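Local coordinates for ABC transporter, substrate binding protein (Mannopine) (Agrobacterium fabrum, PDB 5L9S) that probably serves as the periplasmic binding protein of an ABC transporter for the opine mannopine, modelled here open and without ligand, at residues S110-K116 / R205-L211; G121-Q125 / A134-G138; W149-A154 / A231-G235; F167-V171 / V304-I310; L178-R182 / W321-R326. All coordinates share one frame; numbering follows the deposited sequence.

Contact 1: residues S110-K116 / R205-L211; sequences STLLAYK and RVGQIWL. With ACT (acetate ion), chain C.
Leu-112 and Ile-209 form a hydrogen-bonded pair within an antiparallel ladder inside the mixed sheet of a periplasmic-binding-protein lobe. Each gives its N to the other's O at 3.0 Å. Ala-114 and Gly-207 repeat the exchange, with Ala-114 N running almost straight to Gly-207 O (178° at the hydrogen). The ladder is closed at its ends by Leu-211 N on Ser-110 O, where Trp-210 occupies the N-cap position of the following helix, and by Lys-116 N on Arg-205 O (2.9 Å). The peptide groups facing outward are taken up by other strands: Thr-111, Leu-113 and Tyr-115 bond to strand 224-240, and Gln-208 to Ser-141.

Ala-114 CB lies 3.7 Å from Ile-209 CG1, while on the opposite face, with Tyr-115 and Gln-208, Leu-113 CD1 meets Val-206 CG1 at 3.6 Å. The extended chain of Lys-116 crosses one face of the poorly ordered Arg-205 guanidinium, and each cation has a long, weak ion pair to Asp-202. Tyr-115, with CG between N and C (chi1 50°), turns its ring away from Val-206, and its OH, weakly bonded to Gln-125 NE2, donates to OXT of an acetate ion, probably from the crystallisation liquor, at 2.9 Å.

Contact 2: residues G121-Q125 / A134-G138; sequences GSNPQ and AKFPG
Phe-136, which reaches across to Pro-124 with its ring, offers its carbonyl oxygen to Arg-140 NH2, an atom that Gly-138 O also grips. These two bonds tie down the backbone behind the ring, and the ring itself is held by packing. Pro-124 lies over one face: its CB sits 4.2 Å from the centroid of the Phe-136 ring and 14° off the normal, a CH-pi contact, while Pro-124 CG comes 4.0 Å from Phe-136 CG. The two side chains run past each other in opposite directions. On the other face Lys-135 lays its own CG 3.7 Å above the plane, so the phenyl group is sandwiched between a proline and the aliphatic part of a lysine. CG of Phe-136 is anti to its carbonyl carbon (chi1 -49°), which sends the ring across to residues 122-124.

Obliquely to the ring, Ser-122 OG is 3.4 Å from Phe-136 CE1, and the same hydroxyl oxygen is approached loosely by Lys-135 NZ at 3.6 Å. Asn-123 O takes a weak bond from Gln-125 NE2, within residues 121-125.

The two loops flank helix 127-130: residues 121-125 lead into it from strand 103-116, and residues 134-138 lead out toward strand 140-143. Asp-129 of the helix touches both Pro-124 and Phe-136.

Contact 3: residues W149-A154 / A231-G235; sequences WRVLAA and AFLVG
Phe-232 meets the helix of residues 149-154 with its ring, and its CH-pi contact comes from Arg-150. The aliphatic part of that arginine lies over the phenyl face, with CG 4.2 Å from the centroid and 25° off the normal. From there the chain bends at the CG-CD bond, and the guanidinium plane ends nearly perpendicular to the ring (89°).

The aromatic contact is made by Trp-149. Its six-membered ring and that of Phe-232 lie 5.7 Å apart between centroids, meeting obliquely, with Trp-149 CZ3 3.9 Å from Phe-232 CD1. The indole takes this place because Trp-149 CG sits between the backbone N and C (chi1 77°). Within the helix, Arg-150 CG lies over one of the indole faces.

Contacts of aliphatic carbons with the rings complete the set. Ala-153 CB is 3.6 Å from Phe-232 CE1, Ala-154 CB touches CE2 more loosely, and Val-234 CG2 meets the edge of the indole at Trp-149 CZ2 (3.7 Å). Backbone atoms add to it: Arg-150 O, which already accepts from Ala-154 N in the helix, passes 3.5 Å from Phe-232 CZ.

Helix 149-158 thus packs on the mixed sheet of the binding-protein fold through strand 224-240, whose own peptide groups bond to Thr-111 and Ile-303. With no hydrogen bond between the two segments, the adhesion is apolar, dispersive and ring-based, and the one charged group takes part chiefly through its methylenes.

Contact 4: residues F167-V171 / V304-I310; sequences FPLDV and VPDAQWI
Trp-309 receives Phe-167 in an offset edge-to-face pair, at the point where the C-terminal helix 307-325 of this type II periplasmic-binding-protein fold begins beside the 167-171 loop. The ring centroids are 5.8 Å apart and the planes stand at 65°, with Phe-167 CE1 3.9 Å from Trp-309 CE3. Leu-169 lies over the indole face: its CG makes a CH-pi contact with the six-membered ring, and its CB comes to 3.4 Å from Trp-309 CH2. Pro-168 covers the five-membered part, where its CB is 3.3 Å from Trp-309 NE1, and Val-171 CG2 touches the indole at its edge.

The Phe-167 ring is itself packed from both faces. Asp-306 CB sits 3.8 Å from its centroid, close to the normal, while Leu-169 CD2 is over the opposite face.

Further out, backbone features set these groups. A cis peptide precedes Pro-168, consistent with a tight bend in which Phe-167, Pro-168 and Leu-169 all meet the same tryptophan. Trp-309 CG is anti to its backbone N (chi1 -174°), which carries the indole across to residues 167-169. Asp-170 N-caps the next helix, with a weak bond from Arg-173 N to OD1. Asp-306 does the same for helix 307-325 while its CB serves the phenyl ring: its OD1 accepts a weak capping bond from Trp-309 N at 3.3 Å.

Contact 5: residues L178-R182 / W321-R326; sequences LDELR and WNSWIR
Asp-179 and Trp-324 have their CA atoms 9.4 Å apart, and Arg-182 and Ile-325 are at 9.7 Å, a spacing that long side chains must bridge between the ends of helices 171-181 and 307-325 in this binding-protein lobe. Trp-324 is the centre of the contact. The guanidinium of Arg-182 lies flat on its indole, planes 10° apart, with CZ 3.9 Å from the centroid of the six-membered ring, so stacking and cation-pi attraction act together. Arg-182 NH1 also donates to Trp-324 O at 2.8 Å, roughly within the guanidinium plane, and this second hold fixes the rotation of the group over the ring.

Leu-178 packs on both tryptophans: its CB lies 3.8 Å from Trp-324 CZ2, and its CD1 reaches the edge of Trp-321 at CZ3, also 3.8 Å away. Trp-321 in turn bonds through its NE1 to Asn-144, and Phe-175 meets the Trp-324 ring. Arg-326 lies over the other face of the Arg-182 guanidinium, but that approach is so close for two donors that its exact placing is doubtful.

On the Asp-179 side the indole nitrogen is satisfied: a chi1 of -175° sends Trp-324 CG to the side away from its own N, and the ring across the gap, and NE1 donates to Asp-179 OD1 at 2.9 Å, meeting the oxygen 49° above the carboxylate plane.

In the fold
Along the chain the first segments come in numerical order, and contact 2 falls within the span bridged by contact 1; contacts 3, 4 and 5 interleave with contact 1 and with one another. Contacts 1 and 3, centres about 11 Å apart, share the mixed sheet, where strands 103-116 and 224-240 are neighbours: one joins strand to strand, the other sets helix 149-158 against it. Contact 2 touches contact 1 through Tyr-115. Contacts 3 and 4 have centres about 10 Å apart, while contact 5, about 19 Å from contact 4 between centres, uses the other end of helix 307-325. Ile-310 of this helix touches Trp-149, and Trp-321 touches Val-151 and Leu-178, so sequence-distant parts build one lobe.

Contact 1: residues S110-K116 / R205-L211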
# COMPACT_ATOMS: atom_id res chain seq x y z
N SER A 110 2.72 4.62 -0.12
CA SER A 110 2.89 5.30 1.14
C SER A 110 1.73 6.23 1.50
O SER A 110 1.10 6.82 0.63
CB SER A 110 4.21 6.08 1.15
OG SER A 110 5.34 5.23 1.08
N THR A 111 1.45 6.31 2.79
CA THR A 111 0.49 7.22 3.41
C THR A 111 1.41 7.91 4.41
O THR A 111 2.02 7.25 5.25
CB THR A 111 -0.73 6.51 4.05
OG1 THR A 111 -1.36 5.65 3.10
CG2 THR A 111 -1.77 7.50 4.52
N LEU A 112 1.63 9.19 4.23
CA LEU A 112 2.58 9.90 5.06
C LEU A 112 2.15 11.30 5.43
O LEU A 112 1.09 11.77 5.00
CB LEU A 112 3.97 9.95 4.35
CG LEU A 112 4.08 10.14 2.82
CD1 LEU A 112 3.37 11.41 2.31
CD2 LEU A 112 5.50 10.18 2.42
N LEU A 113 3.01 11.96 6.20
CA LEU A 113 2.87 13.32 6.65
C LEU A 113 3.33 14.21 5.52
O LEU A 113 4.47 14.13 5.07
CB LEU A 113 3.76 13.52 7.90
CG LEU A 113 3.90 14.96 8.43
CD1 LEU A 113 2.62 15.47 8.96
CD2 LEU A 113 4.90 15.01 9.51
N ALA A 114 2.42 15.04 5.04
CA ALA A 114 2.66 16.02 4.00
C ALA A 114 2.26 17.37 4.58
O ALA A 114 1.39 17.45 5.46
CB ALA A 114 1.84 15.70 2.78
N TYR A 115 2.94 18.44 4.14
CA TYR A 115 2.74 19.79 4.64
C TYR A 115 2.94 20.86 3.55
O TYR A 115 3.67 20.63 2.58
CB TYR A 115 3.71 20.05 5.82
CG TYR A 115 5.14 19.66 5.50
CD1 TYR A 115 5.96 20.50 4.75
CD2 TYR A 115 5.66 18.44 5.91
CE1 TYR A 115 7.24 20.12 4.38
CE2 TYR A 115 6.95 18.04 5.55
CZ TYR A 115 7.75 18.90 4.80
OH TYR A 115 9.02 18.53 4.43
N LYS A 116 2.33 22.06 3.75
CA LYS A 116 2.59 23.21 2.87
C LYS A 116 3.88 23.84 3.38
O LYS A 116 4.03 24.02 4.59
CB LYS A 116 1.46 24.26 2.93
CG LYS A 116 1.61 25.36 1.88
CD LYS A 116 0.46 26.29 1.86
CE LYS A 116 0.73 27.51 1.00
NZ LYS A 116 -0.43 28.45 1.00
N ARG A 205 -2.76 22.78 6.08
CA ARG A 205 -1.32 23.01 5.97
C ARG A 205 -0.48 21.80 6.44
O ARG A 205 0.70 21.72 6.08
CB ARG A 205 -0.93 24.30 6.72
CG ARG A 205 -1.51 25.57 6.10
CD ARG A 205 -0.85 26.83 6.64
NE ARG A 205 0.42 27.11 5.96
CZ ARG A 205 0.62 28.13 5.13
NH1 ARG A 205 -0.36 28.99 4.87
NH2 ARG A 205 1.81 28.31 4.57
N VAL A 206 -1.06 20.89 7.24
CA VAL A 206 -0.40 19.68 7.73
C VAL A 206 -1.40 18.52 7.66
O VAL A 206 -2.48 18.63 8.23
CB VAL A 206 0.14 19.83 9.17
CG1 VAL A 206 0.88 18.58 9.60
CG2 VAL A 206 1.04 21.06 9.30
N GLY A 207 -1.05 17.43 6.97
CA GLY A 207 -1.96 16.31 6.83
C GLY A 207 -1.38 14.96 6.53
O GLY A 207 -0.22 14.85 6.16
N GLN A 208 -2.18 13.92 6.73
CA GLN A 208 -1.83 12.55 6.42
C GLN A 208 -2.51 12.28 5.08
O GLN A 208 -3.75 12.25 5.02
CB GLN A 208 -2.31 11.58 7.51
CG GLN A 208 -2.14 10.13 7.12
CD GLN A 208 -2.57 9.19 8.23
OE1 GLN A 208 -1.80 8.86 9.13
NE2 GLN A 208 -3.76 8.68 8.15
N ILE A 209 -1.72 12.22 4.00
CA ILE A 209 -2.25 11.98 2.65
C ILE A 209 -1.47 10.88 1.94
O ILE A 209 -0.51 10.37 2.51
CB ILE A 209 -2.38 13.29 1.82
CG1 ILE A 209 -1.02 13.84 1.38
CG2 ILE A 209 -3.24 14.35 2.55
CD1 ILE A 209 -1.10 14.99 0.35
N TRP A 210 -1.90 10.47 0.74
CA TRP A 210 -1.16 9.46 -0.02
C TRP A 210 0.01 10.13 -0.74
O TRP A 210 -0.16 11.21 -1.32
CB TRP A 210 -2.05 8.76 -1.07
CG TRP A 210 -3.19 7.92 -0.55
CD1 TRP A 210 -3.17 7.02 0.47
CD2 TRP A 210 -4.51 7.83 -1.13
NE1 TRP A 210 -4.42 6.46 0.65
CE2 TRP A 210 -5.25 6.93 -0.34
CE3 TRP A 210 -5.15 8.47 -2.22
CZ2 TRP A 210 -6.59 6.61 -0.63
CZ3 TRP A 210 -6.47 8.14 -2.51
CH2 TRP A 210 -7.18 7.24 -1.71
N LEU A 211 1.20 9.48 -0.75
CA LEU A 211 2.36 9.97 -1.49
C LEU A 211 2.04 10.25 -2.97
O LEU A 211 2.52 11.24 -3.51
CB LEU A 211 3.56 9.02 -1.36
CG LEU A 211 4.91 9.46 -1.97
CD1 LEU A 211 5.27 10.89 -1.57
CD2 LEU A 211 6.00 8.51 -1.60
C ACT C . 11.11 20.61 2.66
O ACT C . 10.43 19.91 1.84
OXT ACT C . 10.88 20.74 3.90
CH3 ACT C . 12.34 21.39 2.10

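Contact 2: residues G121-Q125 / A134-G138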
# COMPACT_ATOMS: atom_id res chain seq x y z
N GLY A 121 10.88 28.16 6.79
CA GLY A 121 11.54 26.90 6.48
C GLY A 121 11.37 25.84 7.54
O GLY A 121 11.97 24.77 7.42
N SER A 122 10.55 26.12 8.58
CA SER A 122 10.30 25.19 9.68
C SER A 122 9.04 24.37 9.39
O SER A 122 7.92 24.84 9.60
CB SER A 122 10.17 25.93 11.01
OG SER A 122 10.07 25.02 12.09
N ASN A 123 9.22 23.13 8.93
CA ASN A 123 8.11 22.25 8.59
C ASN A 123 8.02 21.02 9.49
O ASN A 123 9.04 20.61 10.07
CB ASN A 123 8.18 21.88 7.11
CG ASN A 123 8.29 23.07 6.20
OD1 ASN A 123 9.28 23.25 5.51
ND2 ASN A 123 7.29 23.91 6.20
N PRO A 124 6.81 20.44 9.69
CA PRO A 124 6.72 19.26 10.57
C PRO A 124 7.37 18.03 9.94
O PRO A 124 7.21 17.81 8.74
CB PRO A 124 5.21 19.05 10.76
CG PRO A 124 4.54 20.12 9.98
CD PRO A 124 5.51 20.77 9.08
N GLN A 125 8.12 17.25 10.73
CA GLN A 125 8.82 16.09 10.16
C GLN A 125 8.36 14.74 10.74
O GLN A 125 8.67 13.70 10.17
CB GLN A 125 10.34 16.28 10.26
CG GLN A 125 10.88 17.46 9.41
CD GLN A 125 10.40 17.43 7.97
OE1 GLN A 125 10.66 16.49 7.20
NE2 GLN A 125 9.67 18.45 7.57
N ALA A 134 1.69 24.61 18.46
CA ALA A 134 2.51 25.72 18.91
C ALA A 134 3.58 26.07 17.84
O ALA A 134 3.55 27.17 17.28
CB ALA A 134 3.17 25.38 20.24
N LYS A 135 4.46 25.10 17.51
CA LYS A 135 5.56 25.25 16.55
C LYS A 135 5.09 25.20 15.11
O LYS A 135 5.69 25.81 14.22
CB LYS A 135 6.58 24.13 16.80
CG LYS A 135 7.91 24.36 16.11
CD LYS A 135 8.94 23.31 16.47
CE LYS A 135 10.30 23.76 15.98
NZ LYS A 135 10.87 22.88 14.92
N PHE A 136 4.04 24.41 14.85
CA PHE A 136 3.52 24.25 13.50
C PHE A 136 2.04 24.54 13.49
O PHE A 136 1.25 23.61 13.71
CB PHE A 136 3.83 22.86 12.92
CG PHE A 136 5.27 22.48 13.07
CD1 PHE A 136 6.25 23.05 12.26
CD2 PHE A 136 5.67 21.59 14.06
CE1 PHE A 136 7.59 22.72 12.43
CE2 PHE A 136 7.02 21.27 14.23
CZ PHE A 136 7.96 21.82 13.40
N PRO A 137 1.64 25.82 13.30
CA PRO A 137 0.20 26.13 13.28
C PRO A 137 -0.45 25.81 11.93
O PRO A 137 0.24 25.48 10.95
CB PRO A 137 0.14 27.62 13.64
CG PRO A 137 1.57 28.12 13.59
CD PRO A 137 2.45 27.04 13.06
N GLY A 138 -1.77 25.92 11.92
CA GLY A 138 -2.60 25.65 10.75
C GLY A 138 -3.61 24.53 10.95
O GLY A 138 -3.68 23.90 12.02

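Contact 3: residues W149-A154 / A231-G235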
# COMPACT_ATOMS: atom_id res chain seq x y z
N TRP A 149 -6.99 2.56 11.24
CA TRP A 149 -5.77 2.06 11.85
C TRP A 149 -4.53 2.97 11.66
O TRP A 149 -3.75 3.10 12.62
CB TRP A 149 -5.47 0.60 11.45
CG TRP A 149 -4.91 0.38 10.07
CD1 TRP A 149 -5.61 0.06 8.93
CD2 TRP A 149 -3.52 0.42 9.70
NE1 TRP A 149 -4.74 -0.09 7.87
CE2 TRP A 149 -3.45 0.13 8.32
CE3 TRP A 149 -2.32 0.71 10.39
CZ2 TRP A 149 -2.23 0.04 7.64
CZ3 TRP A 149 -1.12 0.63 9.71
CH2 TRP A 149 -1.08 0.27 8.36
N ARG A 150 -4.37 3.60 10.46
CA ARG A 150 -3.25 4.50 10.17
C ARG A 150 -3.39 5.83 10.91
O ARG A 150 -2.39 6.46 11.21
CB ARG A 150 -3.15 4.77 8.68
CG ARG A 150 -2.50 3.69 7.84
CD ARG A 150 -2.48 4.30 6.49
NE ARG A 150 -2.88 3.41 5.39
CZ ARG A 150 -4.12 3.01 5.14
NH1 ARG A 150 -5.11 3.31 5.98
NH2 ARG A 150 -4.37 2.24 4.10
N VAL A 151 -4.61 6.29 11.13
CA VAL A 151 -4.88 7.53 11.87
C VAL A 151 -4.54 7.28 13.36
O VAL A 151 -3.88 8.11 13.99
CB VAL A 151 -6.33 8.04 11.65
CG1 VAL A 151 -6.68 9.17 12.60
CG2 VAL A 151 -6.52 8.50 10.22
N LEU A 152 -4.96 6.12 13.90
CA LEU A 152 -4.71 5.65 15.26
C LEU A 152 -3.23 5.40 15.51
O LEU A 152 -2.70 5.87 16.52
CB LEU A 152 -5.54 4.37 15.53
CG LEU A 152 -7.09 4.54 15.53
CD1 LEU A 152 -7.78 3.22 15.79
CD2 LEU A 152 -7.55 5.54 16.57
N ALA A 153 -2.55 4.70 14.58
CA ALA A 153 -1.10 4.46 14.63
C ALA A 153 -0.30 5.78 14.54
O ALA A 153 0.72 5.90 15.22
CB ALA A 153 -0.68 3.49 13.53
N ALA A 154 -0.76 6.80 13.75
CA ALA A 154 -0.09 8.12 13.69
C ALA A 154 -0.20 8.79 15.05
O ALA A 154 0.78 9.37 15.50
CB ALA A 154 -0.72 9.01 12.62
N ALA A 231 6.07 6.88 7.98
CA ALA A 231 5.19 6.71 6.82
C ALA A 231 4.65 5.28 6.80
O ALA A 231 5.35 4.35 7.18
CB ALA A 231 5.96 6.98 5.54
N PHE A 232 3.40 5.10 6.38
CA PHE A 232 2.79 3.78 6.31
C PHE A 232 2.93 3.20 4.90
O PHE A 232 2.36 3.74 3.94
CB PHE A 232 1.33 3.83 6.81
CG PHE A 232 1.20 4.43 8.19
CD1 PHE A 232 1.37 3.64 9.33
CD2 PHE A 232 0.89 5.78 8.36
CE1 PHE A 232 1.28 4.20 10.61
CE2 PHE A 232 0.79 6.33 9.65
CZ PHE A 232 1.00 5.54 10.76
N LEU A 233 3.72 2.12 4.77
CA LEU A 233 3.95 1.43 3.49
C LEU A 233 3.06 0.23 3.38
O LEU A 233 3.30 -0.77 4.03
CB LEU A 233 5.42 1.05 3.32
CG LEU A 233 5.86 0.71 1.89
CD1 LEU A 233 5.88 1.93 1.00
CD2 LEU A 233 7.20 0.04 1.90
N VAL A 234 1.99 0.37 2.60
CA VAL A 234 0.96 -0.66 2.42
C VAL A 234 0.85 -0.96 0.94
O VAL A 234 0.69 -0.05 0.12
CB VAL A 234 -0.42 -0.21 3.02
CG1 VAL A 234 -1.46 -1.32 2.94
CG2 VAL A 234 -0.28 0.26 4.47
N GLY A 235 0.87 -2.22 0.59
CA GLY A 235 0.73 -2.58 -0.81
C GLY A 235 -0.24 -3.69 -1.15
O GLY A 235 -1.13 -4.05 -0.37

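Contact 4: residues F167-V171 / V304-I310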
# COMPACT_ATOMS: atom_id res chain seq x y z
N PHE A 167 2.49 -2.30 17.37
CA PHE A 167 1.47 -3.36 17.35
C PHE A 167 1.67 -4.35 18.51
O PHE A 167 2.80 -4.78 18.72
CB PHE A 167 1.44 -4.08 16.00
CG PHE A 167 0.86 -3.28 14.87
CD1 PHE A 167 -0.51 -3.24 14.65
CD2 PHE A 167 1.69 -2.59 13.99
CE1 PHE A 167 -1.04 -2.51 13.59
CE2 PHE A 167 1.16 -1.88 12.91
CZ PHE A 167 -0.20 -1.84 12.72
N PRO A 168 0.62 -4.73 19.29
CA PRO A 168 -0.82 -4.36 19.19
C PRO A 168 -1.15 -2.90 19.55
O PRO A 168 -0.62 -2.38 20.53
CB PRO A 168 -1.50 -5.36 20.15
CG PRO A 168 -0.47 -5.67 21.16
CD PRO A 168 0.83 -5.69 20.40
N LEU A 169 -2.02 -2.25 18.74
CA LEU A 169 -2.40 -0.85 18.94
C LEU A 169 -3.21 -0.63 20.21
O LEU A 169 -4.24 -1.29 20.41
CB LEU A 169 -3.17 -0.26 17.73
CG LEU A 169 -2.57 -0.29 16.32
CD1 LEU A 169 -3.48 0.44 15.35
CD2 LEU A 169 -1.21 0.35 16.27
N ASP A 170 -2.76 0.34 21.03
CA ASP A 170 -3.44 0.77 22.26
C ASP A 170 -4.54 1.76 21.79
O ASP A 170 -4.30 2.97 21.72
CB ASP A 170 -2.41 1.43 23.19
CG ASP A 170 -2.87 1.84 24.58
OD1 ASP A 170 -4.10 1.88 24.82
OD2 ASP A 170 -2.01 2.22 25.40
N VAL A 171 -5.70 1.22 21.38
CA VAL A 171 -6.85 1.94 20.81
C VAL A 171 -7.40 3.03 21.75
O VAL A 171 -7.79 4.11 21.28
CB VAL A 171 -7.95 0.95 20.35
CG1 VAL A 171 -9.13 1.68 19.70
CG2 VAL A 171 -7.37 -0.07 19.38
N VAL A 304 5.29 -0.76 8.72
CA VAL A 304 4.74 -1.83 7.90
C VAL A 304 3.55 -2.44 8.65
O VAL A 304 3.63 -2.60 9.87
CB VAL A 304 5.85 -2.82 7.45
CG1 VAL A 304 5.41 -4.28 7.50
CG2 VAL A 304 6.38 -2.44 6.07
N PRO A 305 2.39 -2.69 7.98
CA PRO A 305 1.22 -3.19 8.73
C PRO A 305 1.37 -4.59 9.33
O PRO A 305 2.06 -5.44 8.77
CB PRO A 305 0.10 -3.19 7.66
CG PRO A 305 0.83 -3.36 6.36
CD PRO A 305 2.08 -2.54 6.54
N ASP A 306 0.70 -4.82 10.46
CA ASP A 306 0.56 -6.15 11.06
C ASP A 306 -0.84 -6.57 10.58
O ASP A 306 -1.84 -6.16 11.17
CB ASP A 306 0.64 -6.12 12.60
CG ASP A 306 0.38 -7.44 13.33
OD1 ASP A 306 -0.00 -8.44 12.65
OD2 ASP A 306 0.57 -7.49 14.57
N ALA A 307 -0.90 -7.29 9.45
CA ALA A 307 -2.15 -7.74 8.84
C ALA A 307 -2.96 -8.63 9.78
O ALA A 307 -4.18 -8.52 9.79
CB ALA A 307 -1.87 -8.47 7.53
N GLN A 308 -2.28 -9.48 10.59
CA GLN A 308 -2.98 -10.37 11.52
C GLN A 308 -3.82 -9.59 12.53
O GLN A 308 -4.98 -9.93 12.74
CB GLN A 308 -2.02 -11.31 12.26
CG GLN A 308 -1.66 -12.58 11.49
CD GLN A 308 -0.68 -13.45 12.25
OE1 GLN A 308 -0.20 -13.11 13.34
NE2 GLN A 308 -0.33 -14.58 11.66
N TRP A 309 -3.23 -8.53 13.15
CA TRP A 309 -3.89 -7.69 14.15
C TRP A 309 -5.02 -6.84 13.55
O TRP A 309 -6.12 -6.82 14.11
CB TRP A 309 -2.87 -6.83 14.91
CG TRP A 309 -3.46 -6.05 16.06
CD1 TRP A 309 -3.50 -6.42 17.37
CD2 TRP A 309 -4.15 -4.78 15.98
NE1 TRP A 309 -4.15 -5.46 18.11
CE2 TRP A 309 -4.56 -4.45 17.29
CE3 TRP A 309 -4.44 -3.89 14.93
CZ2 TRP A 309 -5.25 -3.26 17.57
CZ3 TRP A 309 -5.15 -2.74 15.21
CH2 TRP A 309 -5.55 -2.44 16.52
N ILE A 310 -4.75 -6.14 12.43
CA ILE A 310 -5.75 -5.29 11.76
C ILE A 310 -7.04 -6.09 11.42
O ILE A 310 -8.14 -5.60 11.71
CB ILE A 310 -5.16 -4.54 10.52
CG1 ILE A 310 -4.02 -3.59 10.97
CG2 ILE A 310 -6.26 -3.77 9.76
CD1 ILE A 310 -3.03 -3.27 9.92

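Contact 5: residues L178-R182 / W321-R326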
# COMPACT_ATOMS: atom_id res chain seq x y z
N LEU A 178 -5.96 11.59 19.72
CA LEU A 178 -6.75 12.19 18.64
C LEU A 178 -7.64 13.31 19.10
O LEU A 178 -7.79 14.27 18.36
CB LEU A 178 -7.57 11.17 17.88
CG LEU A 178 -6.87 10.61 16.67
CD1 LEU A 178 -7.52 9.33 16.22
CD2 LEU A 178 -6.80 11.64 15.54
N ASP A 179 -8.21 13.21 20.34
CA ASP A 179 -9.08 14.22 20.95
C ASP A 179 -8.36 15.57 21.14
O ASP A 179 -8.97 16.61 20.94
CB ASP A 179 -9.70 13.71 22.28
CG ASP A 179 -10.84 12.69 22.16
OD1 ASP A 179 -11.77 12.91 21.34
OD2 ASP A 179 -10.85 11.71 22.96
N GLU A 180 -7.04 15.53 21.46
CA GLU A 180 -6.19 16.72 21.63
C GLU A 180 -6.09 17.52 20.33
O GLU A 180 -5.99 18.75 20.38
CB GLU A 180 -4.77 16.33 22.05
CG GLU A 180 -4.64 15.63 23.38
CD GLU A 180 -3.21 15.32 23.78
OE1 GLU A 180 -3.03 14.49 24.71
OE2 GLU A 180 -2.27 15.89 23.18
N LEU A 181 -6.09 16.81 19.19
CA LEU A 181 -5.93 17.41 17.87
C LEU A 181 -7.23 17.71 17.11
O LEU A 181 -7.23 18.63 16.29
CB LEU A 181 -5.02 16.51 17.01
CG LEU A 181 -4.37 17.12 15.77
CD1 LEU A 181 -3.43 18.29 16.13
CD2 LEU A 181 -3.63 16.06 14.98
N ARG A 182 -8.30 16.93 17.38
CA ARG A 182 -9.60 16.89 16.69
C ARG A 182 -10.20 18.29 16.31
O ARG A 182 -10.80 18.38 15.23
CB ARG A 182 -10.60 16.00 17.48
CG ARG A 182 -11.86 16.64 18.08
CD ARG A 182 -13.01 15.65 18.17
NE ARG A 182 -13.58 15.36 16.84
CZ ARG A 182 -14.45 14.39 16.59
NH1 ARG A 182 -14.87 13.58 17.56
NH2 ARG A 182 -14.91 14.21 15.35
N TRP A 321 -14.62 3.99 15.59
CA TRP A 321 -14.33 5.20 14.79
C TRP A 321 -15.61 5.96 14.40
O TRP A 321 -15.68 7.17 14.63
CB TRP A 321 -13.48 4.86 13.56
CG TRP A 321 -13.13 6.05 12.70
CD1 TRP A 321 -13.71 6.41 11.53
CD2 TRP A 321 -12.10 7.02 12.96
NE1 TRP A 321 -13.11 7.54 11.03
CE2 TRP A 321 -12.13 7.95 11.89
CE3 TRP A 321 -11.14 7.18 13.97
CZ2 TRP A 321 -11.26 9.04 11.83
CZ3 TRP A 321 -10.25 8.24 13.88
CH2 TRP A 321 -10.32 9.16 12.83
N ASN A 322 -16.60 5.24 13.81
CA ASN A 322 -17.87 5.83 13.37
C ASN A 322 -18.60 6.51 14.50
O ASN A 322 -19.21 7.56 14.30
CB ASN A 322 -18.76 4.78 12.67
CG ASN A 322 -18.44 4.54 11.20
OD1 ASN A 322 -17.44 5.04 10.61
ND2 ASN A 322 -19.30 3.75 10.57
N SER A 323 -18.50 5.92 15.71
CA SER A 323 -19.08 6.43 16.95
C SER A 323 -18.33 7.68 17.42
O SER A 323 -18.98 8.63 17.86
CB SER A 323 -19.03 5.35 18.03
OG SER A 323 -19.89 4.26 17.74
N TRP A 324 -16.97 7.68 17.33
CA TRP A 324 -16.09 8.80 17.70
C TRP A 324 -16.29 10.00 16.77
O TRP A 324 -16.23 11.14 17.22
CB TRP A 324 -14.61 8.38 17.66
CG TRP A 324 -13.65 9.43 18.14
CD1 TRP A 324 -13.33 9.73 19.44
CD2 TRP A 324 -12.87 10.32 17.33
NE1 TRP A 324 -12.39 10.73 19.48
CE2 TRP A 324 -12.11 11.14 18.20
CE3 TRP A 324 -12.73 10.51 15.93
CZ2 TRP A 324 -11.24 12.14 17.74
CZ3 TRP A 324 -11.88 11.50 15.47
CH2 TRP A 324 -11.14 12.30 16.37
N ILE A 325 -16.52 9.73 15.47
CA ILE A 325 -16.76 10.76 14.47
C ILE A 325 -18.17 11.37 14.65
O ILE A 325 -18.41 12.50 14.22
CB ILE A 325 -16.43 10.22 13.04
CG1 ILE A 325 -15.59 11.22 12.23
CG2 ILE A 325 -17.66 9.74 12.26
CD1 ILE A 325 -14.15 11.27 12.59
N ARG A 326 -19.06 10.63 15.36
CA ARG A 326 -20.44 10.96 15.71
C ARG A 326 -21.37 10.88 14.51
O ARG A 326 -21.73 9.78 14.10
CB ARG A 326 -20.56 12.30 16.47
CG ARG A 326 -19.95 12.29 17.87
CD ARG A 326 -20.13 13.64 18.52
NE ARG A 326 -18.86 14.28 18.84
CZ ARG A 326 -18.14 15.00 17.98
NH1 ARG A 326 -18.55 15.16 16.73
NH2 ARG A 326 -17.00 15.56 18.37